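Local coordinates for OTU domain-containing protein wMelOTU (Wolbachia pipientis wMel, PDB 6W9O), which is a bacterial OTU-family deubiquitinase, a cysteine protease of the papain-like clan that probably acts as an effector removing ubiquitin from host proteins, at residues Glu135-Gln147 with Val174-Lys187. Sequence-based numbering, arbitrary orientation. Where two conformers were deposited one is given.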
loop_
_atom_site.group_PDB
_atom_site.type_symbol
_atom_site.label_atom_id
_atom_site.label_comp_id
_atom_site.label_asym_id
_atom_site.label_seq_id
_atom_site.Cartn_x
_atom_site.Cartn_y
_atom_site.Cartn_z
ATOM N N GLU A 135 -5.663 -8.247 -0.501
ATOM C CA GLU A 135 -6.698 -9.280 -0.401
ATOM C C GLU A 135 -8.104 -8.670 -0.462
ATOM O O GLU A 135 -8.986 -9.186 -1.180
ATOM C CB GLU A 135 -6.488 -10.069 0.903
ATOM C CG GLU A 135 -7.741 -10.789 1.421
ATOM C CD GLU A 135 -7.954 -12.082 0.760
ATOM O OE1 GLU A 135 -9.113 -12.584 0.778
ATOM O OE2 GLU A 135 -6.959 -12.599 0.219
ATOM N N LYS A 136 -8.344 -7.576 0.247
ATOM C CA LYS A 136 -9.688 -6.991 0.255
ATOM C C LYS A 136 -10.046 -6.387 -1.106
ATOM O O LYS A 136 -11.156 -6.618 -1.610
ATOM C CB LYS A 136 -9.823 -5.914 1.330
ATOM C CG LYS A 136 -11.240 -5.273 1.222
ATOM C CD LYS A 136 -11.663 -4.635 2.528
ATOM C CE LYS A 136 -13.128 -4.181 2.394
ATOM N NZ LYS A 136 -13.608 -3.605 3.670
ATOM N N TYR A 137 -9.140 -5.641 -1.717
ATOM C CA TYR A 137 -9.463 -4.872 -2.925
ATOM C C TYR A 137 -9.072 -5.599 -4.195
ATOM O O TYR A 137 -9.321 -5.069 -5.294
ATOM C CB TYR A 137 -8.858 -3.458 -2.855
ATOM C CG TYR A 137 -9.504 -2.704 -1.706
ATOM C CD1 TYR A 137 -10.766 -2.153 -1.865
ATOM C CD2 TYR A 137 -8.888 -2.594 -0.439
ATOM C CE1 TYR A 137 -11.403 -1.524 -0.849
ATOM C CE2 TYR A 137 -9.539 -1.976 0.588
ATOM C CZ TYR A 137 -10.782 -1.423 0.388
ATOM O OH TYR A 137 -11.458 -0.813 1.419
ATOM N N LYS A 138 -8.525 -6.819 -4.074
ATOM C CA LYS A 138 -8.239 -7.657 -5.253
ATOM C C LYS A 138 -7.268 -6.941 -6.184
ATOM O O LYS A 138 -7.452 -6.869 -7.400
ATOM C CB LYS A 138 -9.541 -8.111 -5.965
ATOM C CG LYS A 138 -10.554 -8.705 -4.979
ATOM C CD LYS A 138 -11.255 -9.941 -5.537
ATOM C CE LYS A 138 -12.499 -10.216 -4.694
ATOM N NZ LYS A 138 -12.230 -11.161 -3.566
ATOM N N VAL A 139 -6.284 -6.352 -5.539
ATOM C CA VAL A 139 -5.118 -5.731 -6.247
ATOM C C VAL A 139 -3.695 -6.215 -5.825
ATOM O O VAL A 139 -3.384 -7.008 -4.824
ATOM C CB VAL A 139 -5.169 -4.197 -6.114
ATOM C CG1 VAL A 139 -6.425 -3.609 -6.735
ATOM C CG2 VAL A 139 -5.020 -3.763 -4.665
ATOM N N LYS A 140 -2.797 -5.993 -6.767
ATOM C CA LYS A 140 -1.380 -6.274 -6.443
ATOM C C LYS A 140 -0.757 -4.939 -6.105
ATOM O O LYS A 140 -1.091 -3.931 -6.720
ATOM C CB LYS A 140 -0.645 -6.834 -7.658
ATOM C CG LYS A 140 -1.148 -8.179 -8.086
ATOM C CD LYS A 140 -0.897 -8.391 -9.580
ATOM C CE LYS A 140 -2.119 -7.848 -10.348
ATOM N NZ LYS A 140 -2.192 -8.242 -11.797
ATOM N N LEU A 141 0.153 -4.909 -5.120
ATOM C CA LEU A 141 0.782 -3.663 -4.700
ATOM C C LEU A 141 2.246 -3.690 -5.151
ATOM O O LEU A 141 3.030 -4.567 -4.721
ATOM C CB LEU A 141 0.730 -3.584 -3.180
ATOM C CG LEU A 141 1.589 -2.490 -2.580
ATOM C CD1 LEU A 141 1.213 -1.091 -3.058
ATOM C CD2 LEU A 141 1.426 -2.532 -1.022
ATOM N N HIS A 142 2.643 -2.740 -5.989
ATOM C CA HIS A 142 4.014 -2.578 -6.451
ATOM C C HIS A 142 4.657 -1.475 -5.626
ATOM O O HIS A 142 4.111 -0.361 -5.514
ATOM C CB HIS A 142 3.948 -2.124 -7.917
ATOM C CG HIS A 142 5.259 -1.683 -8.494
ATOM N ND1 HIS A 142 5.323 -0.597 -9.349
ATOM C CD2 HIS A 142 6.540 -2.108 -8.299
ATOM C CE1 HIS A 142 6.588 -0.429 -9.723
ATOM N NE2 HIS A 142 7.346 -1.315 -9.074
ATOM N N VAL A 143 5.777 -1.803 -4.964
ATOM C CA VAL A 143 6.539 -0.832 -4.182
ATOM C C VAL A 143 7.871 -0.649 -4.879
ATOM O O VAL A 143 8.575 -1.640 -5.138
ATOM C CB VAL A 143 6.743 -1.314 -2.737
ATOM C CG1 VAL A 143 7.436 -0.183 -1.959
ATOM C CG2 VAL A 143 5.415 -1.703 -2.072
ATOM N N ILE A 144 8.235 0.594 -5.175
ATOM C CA ILE A 144 9.590 0.894 -5.641
ATOM C C ILE A 144 10.389 1.293 -4.406
ATOM O O ILE A 144 10.033 2.288 -3.760
ATOM C CB ILE A 144 9.572 2.051 -6.642
ATOM C CG1 ILE A 144 8.717 1.692 -7.871
ATOM C CG2 ILE A 144 10.993 2.305 -7.118
ATOM C CD1 ILE A 144 8.695 2.819 -8.992
ATOM N N GLU A 145 11.399 0.497 -4.048
ATOM C CA GLU A 145 12.199 0.755 -2.847
ATOM C C GLU A 145 13.538 1.287 -3.282
ATOM O O GLU A 145 14.220 0.665 -4.097
ATOM C CB GLU A 145 12.462 -0.557 -2.114
ATOM C CG GLU A 145 11.270 -1.215 -1.533
ATOM C CD GLU A 145 11.634 -2.313 -0.520
ATOM O OE1 GLU A 145 12.804 -2.373 -0.088
ATOM O OE2 GLU A 145 10.721 -3.088 -0.134
ATOM N N ASN A 146 13.964 2.390 -2.700
ATOM C CA ASN A 146 15.356 2.783 -2.878
ATOM C C ASN A 146 16.249 2.004 -1.921
ATOM O O ASN A 146 15.835 1.652 -0.813
ATOM C CB ASN A 146 15.498 4.291 -2.729
ATOM C CG ASN A 146 14.875 5.007 -3.898
ATOM O OD1 ASN A 146 13.670 5.289 -3.905
ATOM N ND2 ASN A 146 15.673 5.239 -4.933
ATOM N N GLN A 147 17.441 1.657 -2.396
ATOM C CA GLN A 147 18.452 0.992 -1.570
ATOM C C GLN A 147 19.786 1.107 -2.283
ATOM O O GLN A 147 19.856 1.694 -3.364
ATOM C CB GLN A 147 18.106 -0.479 -1.313
ATOM N N VAL A 174 6.774 -6.220 -13.216
ATOM C CA VAL A 174 5.788 -5.186 -12.951
ATOM C C VAL A 174 5.107 -4.841 -14.259
ATOM O O VAL A 174 5.774 -4.657 -15.271
ATOM C CB VAL A 174 6.506 -3.939 -12.407
ATOM C CG1 VAL A 174 5.517 -2.829 -12.130
ATOM C CG2 VAL A 174 7.297 -4.324 -11.103
ATOM N N ASP A 175 3.792 -4.698 -14.220
ATOM C CA ASP A 175 3.023 -4.374 -15.426
ATOM C C ASP A 175 2.427 -2.998 -15.172
ATOM O O ASP A 175 1.494 -2.869 -14.376
ATOM C CB ASP A 175 1.902 -5.405 -15.580
ATOM C CG ASP A 175 1.113 -5.217 -16.848
ATOM O OD1 ASP A 175 1.196 -4.127 -17.466
ATOM O OD2 ASP A 175 0.459 -6.206 -17.255
ATOM N N TYR A 176 2.935 -1.975 -15.878
ATOM C CA TYR A 176 2.443 -0.617 -15.704
ATOM C C TYR A 176 1.181 -0.335 -16.514
ATOM O O TYR A 176 0.691 0.808 -16.487
ATOM C CB TYR A 176 3.556 0.358 -16.099
ATOM C CG TYR A 176 4.712 0.422 -15.094
ATOM C CD1 TYR A 176 4.576 1.167 -13.938
ATOM C CD2 TYR A 176 5.902 -0.220 -15.337
ATOM C CE1 TYR A 176 5.603 1.283 -13.011
ATOM C CE2 TYR A 176 6.966 -0.123 -14.403
ATOM C CZ TYR A 176 6.768 0.650 -13.280
ATOM O OH TYR A 176 7.818 0.763 -12.334
ATOM N N ASP A 177 0.646 -1.337 -17.217
ATOM C CA ASP A 177 -0.622 -1.203 -17.931
ATOM C C ASP A 177 -1.725 -2.023 -17.291
ATOM O O ASP A 177 -2.782 -2.191 -17.889
ATOM C CB ASP A 177 -0.447 -1.631 -19.386
ATOM C CG ASP A 177 0.544 -0.743 -20.114
ATOM O OD1 ASP A 177 0.315 0.492 -20.164
ATOM O OD2 ASP A 177 1.587 -1.233 -20.573
ATOM N N ASP A 178 -1.515 -2.550 -16.110
ATOM C CA ASP A 178 -2.485 -3.394 -15.427
ATOM C C ASP A 178 -3.275 -2.561 -14.427
ATOM O O ASP A 178 -2.722 -2.091 -13.417
ATOM C CB ASP A 178 -1.710 -4.467 -14.658
ATOM C CG ASP A 178 -2.618 -5.351 -13.806
ATOM O OD1 ASP A 178 -2.109 -5.988 -12.858
ATOM O OD2 ASP A 178 -3.842 -5.454 -14.102
ATOM N N SER A 179 -4.590 -2.437 -14.657
ATOM C CA SER A 179 -5.390 -1.643 -13.742
ATOM C C SER A 179 -5.535 -2.283 -12.368
ATOM O O SER A 179 -6.001 -1.612 -11.440
ATOM C CB SER A 179 -6.797 -1.425 -14.363
ATOM O OG SER A 179 -7.503 -2.634 -14.478
ATOM N N SER A 180 -5.166 -3.555 -12.209
ATOM C CA SER A 180 -5.251 -4.187 -10.902
ATOM C C SER A 180 -3.933 -4.152 -10.144
ATOM O O SER A 180 -3.826 -4.812 -9.116
ATOM C CB SER A 180 -5.707 -5.623 -11.040
ATOM O OG SER A 180 -7.042 -5.665 -11.544
ATOM N N THR A 181 -2.938 -3.405 -10.622
ATOM C CA THR A 181 -1.728 -3.169 -9.816
ATOM C C THR A 181 -1.792 -1.724 -9.340
ATOM O O THR A 181 -1.985 -0.813 -10.157
ATOM C CB THR A 181 -0.480 -3.354 -10.678
ATOM O OG1 THR A 181 -0.360 -4.731 -11.070
ATOM C CG2 THR A 181 0.807 -3.008 -9.898
ATOM N N VAL A 182 -1.580 -1.497 -8.026
ATOM C CA VAL A 182 -1.427 -0.156 -7.494
ATOM C C VAL A 182 0.062 0.060 -7.218
ATOM O O VAL A 182 0.850 -0.896 -7.098
ATOM C CB VAL A 182 -2.285 0.072 -6.240
ATOM C CG1 VAL A 182 -3.797 -0.009 -6.630
ATOM C CG2 VAL A 182 -2.006 -0.963 -5.224
ATOM N N HIS A 183 0.490 1.331 -7.176
ATOM C CA HIS A 183 1.926 1.656 -7.183
ATOM C C HIS A 183 2.254 2.708 -6.145
ATOM O O HIS A 183 1.618 3.759 -6.108
ATOM C CB HIS A 183 2.349 2.251 -8.560
ATOM C CG HIS A 183 2.017 1.363 -9.717
ATOM N ND1 HIS A 183 2.905 0.436 -10.223
ATOM C CD2 HIS A 183 0.909 1.317 -10.504
ATOM C CE1 HIS A 183 2.328 -0.184 -11.255
ATOM N NE2 HIS A 183 1.127 0.346 -11.451
ATOM N N ILE A 184 3.302 2.436 -5.345
ATOM C CA ILE A 184 3.779 3.424 -4.382
ATOM C C ILE A 184 5.291 3.396 -4.386
ATOM O O ILE A 184 5.921 2.431 -4.837
ATOM C CB ILE A 184 3.220 3.203 -2.955
ATOM C CG1 ILE A 184 3.836 1.922 -2.369
ATOM C CG2 ILE A 184 1.679 3.136 -2.964
ATOM C CD1 ILE A 184 3.283 1.640 -0.947
ATOM N N ILE A 185 5.873 4.485 -3.924
ATOM C CA ILE A 185 7.337 4.605 -3.894
ATOM C C ILE A 185 7.794 4.812 -2.462
ATOM O O ILE A 185 7.137 5.517 -1.687
ATOM C CB ILE A 185 7.839 5.670 -4.890
ATOM C CG1 ILE A 185 9.374 5.746 -4.957
ATOM C CG2 ILE A 185 7.224 7.015 -4.640
ATOM C CD1 ILE A 185 9.849 6.331 -6.371
ATOM N N ASN A 186 8.860 4.111 -2.094
ATOM C CA ASN A 186 9.376 4.054 -0.703
ATOM C C ASN A 186 10.782 4.645 -0.702
ATOM O O ASN A 186 11.758 3.965 -1.043
ATOM C CB ASN A 186 9.359 2.583 -0.292
ATOM C CG ASN A 186 9.913 2.305 1.103
ATOM O OD1 ASN A 186 10.456 1.213 1.340
ATOM N ND2 ASN A 186 9.810 3.266 2.012
ATOM N N LYS A 187 10.916 5.912 -0.300
ATOM C CA LYS A 187 12.257 6.497 -0.319
ATOM C C LYS A 187 13.186 5.936 0.757
ATOM O O LYS A 187 14.399 5.914 0.577
ATOM C CB LYS A 187 12.195 8.013 -0.248
ATOM C CG LYS A 187 11.588 8.519 1.032
ATOM C CD LYS A 187 11.846 10.042 1.140
ATOM C CE LYS A 187 10.954 10.684 2.171
ATOM N NZ LYS A 187 10.663 12.116 1.777
HETATM O O HOH W 1 -9.094 -5.387 -9.108
HETATM O O HOH W 2 8.588 -1.136 1.468
HETATM O O HOH W 3 13.541 2.269 0.649
#
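Strands 140-146 and 181-187 form the parallel pair within the mixed sheet of the OTU domain, pairing Lys140 with Thr181 through to Glu145 with Asn186. Seven backbone hydrogen bonds join them, from Lys140 N to Ser180 O through to Asn146 N to Asn186 O (3.2 Å).

On the face of His142, the two histidines meet edge to edge: His142 ND1 and His183 ND1 lie 2.8 Å apart in a hydrogen bond that either nitrogen could donate, their planes nearly perpendicular at 89°. CG of His142 stands anti to the backbone N (chi1 170°), which leans the ring along the strand toward Ile144. Val174 CG1 sits over the ring centre in a CH-pi contact, 3.6 Å from the centroid, while Tyr176 OH comes to the ring edge, 3.1 Å from His142 CE1. Since His142 NE2 is also bonded to His157, both ring nitrogens are engaged and the ring's rotation is fixed.

Lys140, on this face too, bends at chi3 (-89°) to bring NZ to Asp178 OD1 in a salt bridge whose unusually short 2.5 Å length is doubtful. The same oxygen accepts from Thr181 OG1 (2.8 Å), from above the carboxylate plane, and OD2 accepts Ser180 N in an Asx turn, so the carboxylate ties the turn to both strands.

On the opposite face Leu141, Val143, Val182 and Ile184 make an apolar patch, with Glu145 and Asn186 at its end: Leu141 CD1 touches Ile184 CD1 (4.0 Å) and Val182 CG2, and Val143 packs on Ile184. Helix 53-66 lies against this side, with Phe54 and Ser57 on Ile184 and Ser61 on Val182; strands 155-161 and 191-197 flank the pair. On the His142 face, Phe42 meets the rings of His183 and Tyr176.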